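Local coordinates for protein archease (Thermotoga maritima, PDB 1J5U), which probably activates the tRNA-splicing ligase RtcB by promoting its guanylylation, and binds a calcium ion, at residues A[35-38]-A[39-42]; A[71-74]-A[75-78]; A[114-117]-A[118-121]. All coordinates share one frame; numbering follows the deposited sequence.

Contact 1 of 3, residues A[35-38]-A[39-42]; sequences LLEE and ARNI
L35 to I42 make two turns of the alpha helix 32-47, and four i to i+4 backbone bonds tie them together: A39 N to L35 O, R40 N to L36 O, N41 N to E37 O and I42 N to E38 O. L36 and A39 pack on helix 66-81, while L35 and I42 pack against strands 23-29 and 127-135. The polar flank is carried by R40, whose chain runs beside that of E37 and lays a guanidinium face over the base of the glutamate, R40 NH2 3.7 Å from E37 CB. The opposite charges stay apart, E37 OE1 being 4.7 Å from R40 NH2. The guanidinium instead grips the next residue side-on: R40 NE and NH2 both donate to N41 OD1, 3.2 and 3.0 Å away, from the same face of the amide, and this double grip should fix the amide's rotation. E38 deals with the other end of that amide. Its chain bends at chi2 (-54°) and brings the carboxylate to ND2, the two planes 78° apart; N41 ND2 donates weakly to E38 OE1 at 3.4 Å. Water 1 closes the link, donating to E38 OE2 at 2.7 Å and weakly accepting from N41 ND2.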
ATOM      1  N   LEU A  35      -5.872  -2.024   8.262  1.00 11.74           N
ATOM      2  CA  LEU A  35      -4.712  -2.565   7.568  1.00 13.54           C
ATOM      3  C   LEU A  35      -4.474  -1.720   6.323  1.00 12.37           C
ATOM      4  O   LEU A  35      -3.331  -1.468   5.956  1.00 11.48           O
ATOM      5  CB  LEU A  35      -4.920  -4.025   7.179  1.00 13.13           C
ATOM      6  CG  LEU A  35      -5.080  -4.953   8.393  1.00 15.86           C
ATOM      7  CD1 LEU A  35      -5.097  -6.372   7.910  1.00 15.66           C
ATOM      8  CD2 LEU A  35      -3.907  -4.751   9.382  1.00 15.32           C
ATOM      9  N   LEU A  36      -5.553  -1.289   5.661  1.00 12.94           N
ATOM     10  CA  LEU A  36      -5.389  -0.439   4.474  1.00 13.94           C
ATOM     11  C   LEU A  36      -4.834   0.927   4.888  1.00 13.31           C
ATOM     12  O   LEU A  36      -4.072   1.532   4.142  1.00 13.85           O
ATOM     13  CB  LEU A  36      -6.715  -0.250   3.719  1.00 13.01           C
ATOM     14  CG  LEU A  36      -7.130  -1.420   2.803  1.00 14.49           C
ATOM     15  CD1 LEU A  36      -8.556  -1.196   2.302  1.00 12.85           C
ATOM     16  CD2 LEU A  36      -6.164  -1.525   1.624  1.00 12.41           C
ATOM     17  N   GLU A  37      -5.223   1.420   6.064  1.00 11.75           N
ATOM     18  CA  GLU A  37      -4.714   2.705   6.545  1.00 11.93           C
ATOM     19  C   GLU A  37      -3.194   2.535   6.742  1.00 12.69           C
ATOM     20  O   GLU A  37      -2.417   3.434   6.436  1.00 12.40           O
ATOM     21  CB  GLU A  37      -5.361   3.089   7.892  1.00 12.46           C
ATOM     22  CG  GLU A  37      -6.835   3.589   7.793  1.00 21.57           C
ATOM     23  CD  GLU A  37      -7.574   3.561   9.144  1.00 26.30           C
ATOM     24  OE1 GLU A  37      -6.957   3.886  10.164  1.00 32.06           O
ATOM     25  OE2 GLU A  37      -8.773   3.215   9.195  1.00 32.82           O
ATOM     26  N   GLU A  38      -2.782   1.379   7.271  1.00 11.06           N
ATOM     27  CA  GLU A  38      -1.354   1.131   7.469  1.00 13.03           C
ATOM     28  C   GLU A  38      -0.608   0.968   6.120  1.00 12.76           C
ATOM     29  O   GLU A  38       0.543   1.382   5.982  1.00 12.82           O
ATOM     30  CB  GLU A  38      -1.160  -0.088   8.371  1.00 13.14           C
ATOM     31  CG  GLU A  38      -1.410   0.237   9.868  1.00 11.45           C
ATOM     32  CD  GLU A  38      -0.568   1.411  10.347  1.00 13.97           C
ATOM     33  OE1 GLU A  38       0.545   1.587   9.812  1.00 14.68           O
ATOM     34  OE2 GLU A  38      -1.003   2.161  11.257  1.00 14.43           O
ATOM     35  N   ALA A  39      -1.258   0.375   5.121  1.00 13.51           N
ATOM     36  CA  ALA A  39      -0.623   0.245   3.790  1.00 13.13           C
ATOM     37  C   ALA A  39      -0.423   1.667   3.269  1.00 13.44           C
ATOM     38  O   ALA A  39       0.618   2.005   2.692  1.00 13.01           O
ATOM     39  CB  ALA A  39      -1.524  -0.557   2.822  1.00 12.38           C
ATOM     40  N   ARG A  40      -1.432   2.505   3.467  1.00 13.49           N
ATOM     41  CA  ARG A  40      -1.344   3.900   3.060  1.00 14.71           C
ATOM     42  C   ARG A  40      -0.151   4.577   3.774  1.00 15.54           C
ATOM     43  O   ARG A  40       0.666   5.243   3.142  1.00 15.53           O
ATOM     44  CB  ARG A  40      -2.628   4.660   3.432  1.00 14.62           C
ATOM     45  CG  ARG A  40      -2.491   6.193   3.271  1.00 17.67           C
ATOM     46  CD  ARG A  40      -3.546   6.940   4.122  1.00 19.55           C
ATOM     47  NE  ARG A  40      -3.295   6.686   5.537  1.00 21.96           N
ATOM     48  CZ  ARG A  40      -4.197   6.820   6.507  1.00 24.34           C
ATOM     49  NH1 ARG A  40      -5.431   7.228   6.216  1.00 24.84           N
ATOM     50  NH2 ARG A  40      -3.883   6.488   7.758  1.00 20.99           N
ATOM     51  N   ASN A  41      -0.089   4.437   5.097  1.00 13.70           N
ATOM     52  CA  ASN A  41       1.003   5.036   5.862  1.00 15.09           C
ATOM     53  C   ASN A  41       2.375   4.628   5.310  1.00 14.10           C
ATOM     54  O   ASN A  41       3.264   5.461   5.186  1.00 16.90           O
ATOM     55  CB  ASN A  41       0.900   4.645   7.351  1.00 14.19           C
ATOM     56  CG  ASN A  41      -0.295   5.276   8.032  1.00 15.05           C
ATOM     57  OD1 ASN A  41      -0.880   6.226   7.511  1.00 13.88           O
ATOM     58  ND2 ASN A  41      -0.663   4.760   9.209  1.00 14.52           N
ATOM     59  N   ILE A  42       2.535   3.354   4.976  1.00 13.98           N
ATOM     60  CA  ILE A  42       3.791   2.843   4.435  1.00 14.11           C
ATOM     61  C   ILE A  42       4.160   3.534   3.118  1.00 15.87           C
ATOM     62  O   ILE A  42       5.301   3.991   2.949  1.00 13.79           O
ATOM     63  CB  ILE A  42       3.719   1.298   4.203  1.00 14.45           C
ATOM     64  CG1 ILE A  42       3.668   0.559   5.558  1.00 12.29           C
ATOM     65  CG2 ILE A  42       4.936   0.828   3.372  1.00 16.34           C
ATOM     66  CD1 ILE A  42       3.493  -0.955   5.437  1.00 12.43           C
TER
HETATM   67  O   HOH W   1       0.915   3.923  12.043  1.00 21.81           O

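Contact 2 of 3, residues A[71-74]-A[75-78]; sequences DTVN and DWIL
T72 and W76 sit one turn apart on the alpha helix 66-81, joined by the i to i+4 bond from W76 N to T72 O (3.0 Å); D75 N, I77 N and L78 N reach D71 O, V73 O and N74 O in the same manner, and D75 N also leans weakly on T72 O. The main side-chain event is the indole of W76 lying back along T72. With CG beside the backbone N (chi1 -68°), the ring is sent back toward the preceding turn, where T72 O stands 3.3 Å above its plane, offset toward the rim. T72 CG2 comes over the same face and meets W76 NE1 at 3.6 Å. The methyl is placed there because it is anti to the threonine N, which leaves OG1 to turn back to A68 O. V73 adds a looser touch, its CG2 4.4 Å from W76 CZ3. Elsewhere round the indole, Y60 meets it edge-to-face, F100 brings a ring nearly perpendicular to it, and L36 and R40 of helix 32-47 pack against it. Putting an alanine at W76 would probably leave T72 CG2 and the ring of Y60 facing a gap in the core between helix and sheet. On a more outward side, D75 sends its carboxylate away from this turn, OD1 forming a salt bridge with K58 and a hydrogen bond with Y60 OH. N74 and I77 run side by side toward strand 113-124: N74 OD1 accepts from L114 N, while the isoleucine's terminal methyl nestles beside the amide and the valine, with I77 CD1 3.5 Å from N74 OD1 and 4.3 Å from V73 CG1.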
ATOM      1  N   ASP A  71      -5.453  -5.738  -4.819  1.00 16.23           N
ATOM      2  CA  ASP A  71      -5.986  -4.864  -5.857  1.00 16.76           C
ATOM      3  C   ASP A  71      -6.065  -3.410  -5.422  1.00 16.14           C
ATOM      4  O   ASP A  71      -5.801  -2.503  -6.195  1.00 16.24           O
ATOM      5  CB  ASP A  71      -7.406  -5.287  -6.263  1.00 18.97           C
ATOM      6  CG  ASP A  71      -7.425  -6.609  -6.987  1.00 20.41           C
ATOM      7  OD1 ASP A  71      -6.347  -7.041  -7.417  1.00 20.95           O
ATOM      8  OD2 ASP A  71      -8.513  -7.197  -7.129  1.00 25.47           O
ATOM      9  N   THR A  72      -6.482  -3.187  -4.188  1.00 15.71           N
ATOM     10  CA  THR A  72      -6.626  -1.820  -3.687  1.00 15.08           C
ATOM     11  C   THR A  72      -5.297  -1.086  -3.537  1.00 14.93           C
ATOM     12  O   THR A  72      -5.129   0.037  -4.004  1.00 15.26           O
ATOM     13  CB  THR A  72      -7.349  -1.826  -2.324  1.00 14.25           C
ATOM     14  OG1 THR A  72      -8.651  -2.397  -2.485  1.00 16.36           O
ATOM     15  CG2 THR A  72      -7.493  -0.408  -1.766  1.00 14.72           C
ATOM     16  N   VAL A  73      -4.347  -1.713  -2.858  1.00 15.45           N
ATOM     17  CA  VAL A  73      -3.075  -1.047  -2.645  1.00 13.36           C
ATOM     18  C   VAL A  73      -2.356  -0.849  -3.996  1.00 12.45           C
ATOM     19  O   VAL A  73      -1.733   0.177  -4.221  1.00 14.50           O
ATOM     20  CB  VAL A  73      -2.202  -1.873  -1.641  1.00 12.16           C
ATOM     21  CG1 VAL A  73      -0.812  -1.287  -1.533  1.00 11.97           C
ATOM     22  CG2 VAL A  73      -2.893  -1.917  -0.248  1.00  9.71           C
ATOM     23  N   ASN A  74      -2.443  -1.816  -4.901  1.00 13.71           N
ATOM     24  CA  ASN A  74      -1.764  -1.618  -6.173  1.00 14.12           C
ATOM     25  C   ASN A  74      -2.430  -0.546  -6.998  1.00 14.64           C
ATOM     26  O   ASN A  74      -1.778   0.106  -7.801  1.00 15.19           O
ATOM     27  CB  ASN A  74      -1.627  -2.927  -6.946  1.00 15.77           C
ATOM     28  CG  ASN A  74      -0.432  -3.741  -6.456  1.00 16.71           C
ATOM     29  OD1 ASN A  74       0.662  -3.199  -6.317  1.00 16.04           O
ATOM     30  ND2 ASN A  74      -0.636  -5.016  -6.182  1.00 15.39           N
ATOM     31  N   ASP A  75      -3.724  -0.343  -6.792  1.00 14.07           N
ATOM     32  CA  ASP A  75      -4.374   0.717  -7.535  1.00 15.82           C
ATOM     33  C   ASP A  75      -3.878   2.048  -6.972  1.00 14.58           C
ATOM     34  O   ASP A  75      -3.687   2.993  -7.716  1.00 15.66           O
ATOM     35  CB  ASP A  75      -5.897   0.647  -7.438  1.00 16.28           C
ATOM     36  CG  ASP A  75      -6.546   1.659  -8.361  1.00 18.88           C
ATOM     37  OD1 ASP A  75      -7.115   2.656  -7.888  1.00 17.41           O
ATOM     38  OD2 ASP A  75      -6.418   1.469  -9.575  1.00 19.25           O
ATOM     39  N   TRP A  76      -3.631   2.107  -5.661  1.00 14.07           N
ATOM     40  CA  TRP A  76      -3.105   3.321  -5.045  1.00 14.67           C
ATOM     41  C   TRP A  76      -1.720   3.654  -5.612  1.00 14.97           C
ATOM     42  O   TRP A  76      -1.373   4.816  -5.772  1.00 14.54           O
ATOM     43  CB  TRP A  76      -2.955   3.175  -3.529  1.00 14.84           C
ATOM     44  CG  TRP A  76      -4.239   3.072  -2.762  1.00 13.70           C
ATOM     45  CD1 TRP A  76      -5.515   3.243  -3.246  1.00 14.56           C
ATOM     46  CD2 TRP A  76      -4.372   2.749  -1.376  1.00 14.92           C
ATOM     47  NE1 TRP A  76      -6.429   3.041  -2.244  1.00 12.99           N
ATOM     48  CE2 TRP A  76      -5.755   2.739  -1.082  1.00 14.93           C
ATOM     49  CE3 TRP A  76      -3.450   2.471  -0.343  1.00 14.06           C
ATOM     50  CZ2 TRP A  76      -6.250   2.459   0.205  1.00 14.84           C
ATOM     51  CZ3 TRP A  76      -3.947   2.197   0.946  1.00 13.27           C
ATOM     52  CH2 TRP A  76      -5.333   2.192   1.201  1.00 15.20           C
ATOM     53  N   ILE A  77      -0.918   2.625  -5.859  1.00 15.57           N
ATOM     54  CA  ILE A  77       0.416   2.808  -6.433  1.00 16.04           C
ATOM     55  C   ILE A  77       0.273   3.368  -7.868  1.00 16.23           C
ATOM     56  O   ILE A  77       1.064   4.197  -8.296  1.00 17.48           O
ATOM     57  CB  ILE A  77       1.187   1.467  -6.432  1.00 16.60           C
ATOM     58  CG1 ILE A  77       1.617   1.149  -4.981  1.00 16.95           C
ATOM     59  CG2 ILE A  77       2.404   1.543  -7.382  1.00 20.20           C
ATOM     60  CD1 ILE A  77       1.933  -0.332  -4.694  1.00 18.35           C
ATOM     61  N   LEU A  78      -0.750   2.924  -8.588  1.00 18.52           N
ATOM     62  CA  LEU A  78      -0.998   3.410  -9.948  1.00 19.30           C
ATOM     63  C   LEU A  78      -1.352   4.887  -9.823  1.00 19.93           C
ATOM     64  O   LEU A  78      -0.814   5.723 -10.548  1.00 20.31           O
ATOM     65  CB  LEU A  78      -2.150   2.639 -10.615  1.00 20.90           C
ATOM     66  CG  LEU A  78      -2.608   3.085 -12.023  1.00 22.19           C
ATOM     67  CD1 LEU A  78      -1.430   3.046 -13.037  1.00 21.75           C
ATOM     68  CD2 LEU A  78      -3.728   2.165 -12.492  1.00 22.56           C
TER

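Contact 3 of 3, residues A[114-117]-A[118-121]; sequences LTYH and LLKF
L119 folds back over Y116 across a type II beta turn, and its side chain can be followed outward from the backbone. CB sits 3.5 Å from Y116 O, the same carbonyl that accepts the turn bond from L119 N at 3.1 Å; that donor stands well above the carbonyl plane. CG, anti to the leucine N (chi1 -171°), carries the branch back toward the incoming chain. There CD2 lies among three neighbours: T115 O, the ring of Y116 with its CD2 4.1 Å away, and L114 CD2 at 4.4 Å. Beyond the turn the leucine also touches E66 and F69 of helix 66-81. Y116 crosses it obliquely, its ring stacked with F70 and its OH hydrogen-bonded to D67 OD1. Water 2 bridges the two ends of the turn, donating to Y116 O and to L119 O, each at 2.7 Å. At the third position of the turn L118 takes a positive phi (59°), which brings its CB to 3.0 Å from H117 O, a tight fit for a residue with a side chain. T115 OG1 accepts from H117 N at 3.1 Å, and is also hydrogen-bonded to V133 O; H117 NE2 is hydrogen-bonded to T20 OG1. An ST turn thus leads into a type II turn, together forming the short loop that interrupts strand 113-124 at the edge of its three-stranded antiparallel sheet.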
ATOM      1  N   LEU A 114       2.761  -3.909  -4.593  1.00 16.21           N
ATOM      2  CA  LEU A 114       2.590  -4.734  -3.418  1.00 17.37           C
ATOM      3  C   LEU A 114       2.555  -6.115  -4.075  1.00 17.72           C
ATOM      4  O   LEU A 114       1.850  -6.306  -5.073  1.00 15.71           O
ATOM      5  CB  LEU A 114       1.247  -4.478  -2.726  1.00 15.16           C
ATOM      6  CG  LEU A 114       0.907  -5.522  -1.657  1.00 16.72           C
ATOM      7  CD1 LEU A 114       1.929  -5.471  -0.497  1.00 13.42           C
ATOM      8  CD2 LEU A 114      -0.499  -5.231  -1.129  1.00 12.62           C
ATOM      9  N   THR A 115       3.322  -7.065  -3.540  1.00 18.36           N
ATOM     10  CA  THR A 115       3.341  -8.423  -4.076  1.00 18.28           C
ATOM     11  C   THR A 115       2.433  -9.314  -3.247  1.00 18.66           C
ATOM     12  O   THR A 115       1.863  -8.887  -2.230  1.00 17.42           O
ATOM     13  CB  THR A 115       4.763  -9.039  -4.008  1.00 17.45           C
ATOM     14  OG1 THR A 115       5.105  -9.280  -2.634  1.00 15.07           O
ATOM     15  CG2 THR A 115       5.790  -8.097  -4.621  1.00 16.38           C
ATOM     16  N   TYR A 116       2.308 -10.569  -3.662  1.00 17.83           N
ATOM     17  CA  TYR A 116       1.522 -11.517  -2.896  1.00 20.61           C
ATOM     18  C   TYR A 116       2.411 -12.243  -1.884  1.00 20.01           C
ATOM     19  O   TYR A 116       1.929 -13.055  -1.106  1.00 19.01           O
ATOM     20  CB  TYR A 116       0.865 -12.557  -3.808  1.00 23.85           C
ATOM     21  CG  TYR A 116      -0.522 -12.179  -4.265  1.00 26.58           C
ATOM     22  CD1 TYR A 116      -0.764 -11.787  -5.582  1.00 27.32           C
ATOM     23  CD2 TYR A 116      -1.596 -12.208  -3.375  1.00 27.90           C
ATOM     24  CE1 TYR A 116      -2.046 -11.432  -6.002  1.00 29.55           C
ATOM     25  CE2 TYR A 116      -2.877 -11.852  -3.780  1.00 28.64           C
ATOM     26  CZ  TYR A 116      -3.095 -11.465  -5.094  1.00 29.74           C
ATOM     27  OH  TYR A 116      -4.365 -11.099  -5.491  1.00 29.65           O
ATOM     28  N   HIS A 117       3.703 -11.929  -1.883  1.00 21.67           N
ATOM     29  CA  HIS A 117       4.649 -12.590  -0.966  1.00 21.78           C
ATOM     30  C   HIS A 117       4.260 -12.422   0.490  1.00 20.08           C
ATOM     31  O   HIS A 117       4.161 -11.297   0.971  1.00 19.99           O
ATOM     32  CB  HIS A 117       6.066 -12.025  -1.124  1.00 23.41           C
ATOM     33  CG  HIS A 117       6.679 -12.260  -2.468  1.00 28.80           C
ATOM     34  ND1 HIS A 117       6.869 -13.523  -2.992  1.00 31.17           N
ATOM     35  CD2 HIS A 117       7.166 -11.393  -3.387  1.00 27.82           C
ATOM     36  CE1 HIS A 117       7.447 -13.422  -4.175  1.00 31.25           C
ATOM     37  NE2 HIS A 117       7.636 -12.141  -4.438  1.00 30.72           N
ATOM     38  N   LEU A 118       4.055 -13.539   1.180  1.00 19.54           N
ATOM     39  CA  LEU A 118       3.705 -13.536   2.594  1.00 19.59           C
ATOM     40  C   LEU A 118       2.414 -12.780   2.946  1.00 19.57           C
ATOM     41  O   LEU A 118       2.166 -12.504   4.117  1.00 17.75           O
ATOM     42  CB  LEU A 118       4.879 -12.955   3.410  1.00 19.95           C
ATOM     43  CG  LEU A 118       6.231 -13.664   3.159  1.00 21.52           C
ATOM     44  CD1 LEU A 118       7.370 -12.970   3.934  1.00 19.71           C
ATOM     45  CD2 LEU A 118       6.105 -15.140   3.557  1.00 18.83           C
ATOM     46  N   LEU A 119       1.611 -12.432   1.948  1.00 18.43           N
ATOM     47  CA  LEU A 119       0.352 -11.720   2.202  1.00 18.45           C
ATOM     48  C   LEU A 119      -0.662 -12.743   2.707  1.00 19.65           C
ATOM     49  O   LEU A 119      -1.105 -13.597   1.942  1.00 21.25           O
ATOM     50  CB  LEU A 119      -0.160 -11.077   0.907  1.00 19.04           C
ATOM     51  CG  LEU A 119      -1.353 -10.122   1.042  1.00 17.68           C
ATOM     52  CD1 LEU A 119      -1.059  -9.078   2.153  1.00 16.98           C
ATOM     53  CD2 LEU A 119      -1.610  -9.432  -0.304  1.00 17.64           C
ATOM     54  N   LYS A 120      -1.003 -12.674   3.992  1.00 19.33           N
ATOM     55  CA  LYS A 120      -1.953 -13.602   4.617  1.00 21.51           C
ATOM     56  C   LYS A 120      -2.472 -12.993   5.921  1.00 21.19           C
ATOM     57  O   LYS A 120      -1.706 -12.816   6.874  1.00 18.72           O
ATOM     58  CB  LYS A 120      -1.261 -14.942   4.940  1.00 24.50           C
ATOM     59  CG  LYS A 120      -2.132 -15.987   5.631  1.00 27.43           C
ATOM     60  CD  LYS A 120      -1.246 -17.121   6.182  1.00 32.37           C
ATOM     61  CE  LYS A 120      -2.040 -18.356   6.647  1.00 35.95           C
ATOM     62  NZ  LYS A 120      -2.909 -18.106   7.849  1.00 39.17           N
ATOM     63  N   PHE A 121      -3.763 -12.662   5.964  1.00 20.74           N
ATOM     64  CA  PHE A 121      -4.332 -12.069   7.165  1.00 20.03           C
ATOM     65  C   PHE A 121      -4.406 -13.109   8.286  1.00 21.80           C
ATOM     66  O   PHE A 121      -4.838 -14.247   8.068  1.00 20.50           O
ATOM     67  CB  PHE A 121      -5.742 -11.519   6.891  1.00 21.43           C
ATOM     68  CG  PHE A 121      -5.791 -10.436   5.832  1.00 22.05           C
ATOM     69  CD1 PHE A 121      -4.780  -9.485   5.734  1.00 20.15           C
ATOM     70  CD2 PHE A 121      -6.880 -10.335   4.975  1.00 20.50           C
ATOM     71  CE1 PHE A 121      -4.859  -8.455   4.801  1.00 19.81           C
ATOM     72  CE2 PHE A 121      -6.960  -9.306   4.044  1.00 18.44           C
ATOM     73  CZ  PHE A 121      -5.956  -8.372   3.956  1.00 18.27           C
TER
HETATM   74  O   HOH W   2      -0.346 -14.423  -0.545  1.00 32.66           O

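In the fold
Contacts 1 and 2 lie on neighbouring helices, 32-47 and 66-81, that press together, the centres of the two contacts about 12 Å apart: W76 CZ3 lies 3.3 Å from L36 O, and V73 CG2 is 3.6 Å from A39 CB. Contact 3 lies about 14 Å from each by centres and meets both. Helix 66-81 meets the start of 114-117, where V73 CB packs 3.8 Å from L114 CD2, whereas helix 32-47 reaches the far end, L35 CD1 standing 3.8 Å from F121 CE1. The calcium site of H19, D22, D135 and T136 lies nearest contact 3: the T115 side chain is about 8 Å from the ion, that of I77 in contact 2 about 12 Å.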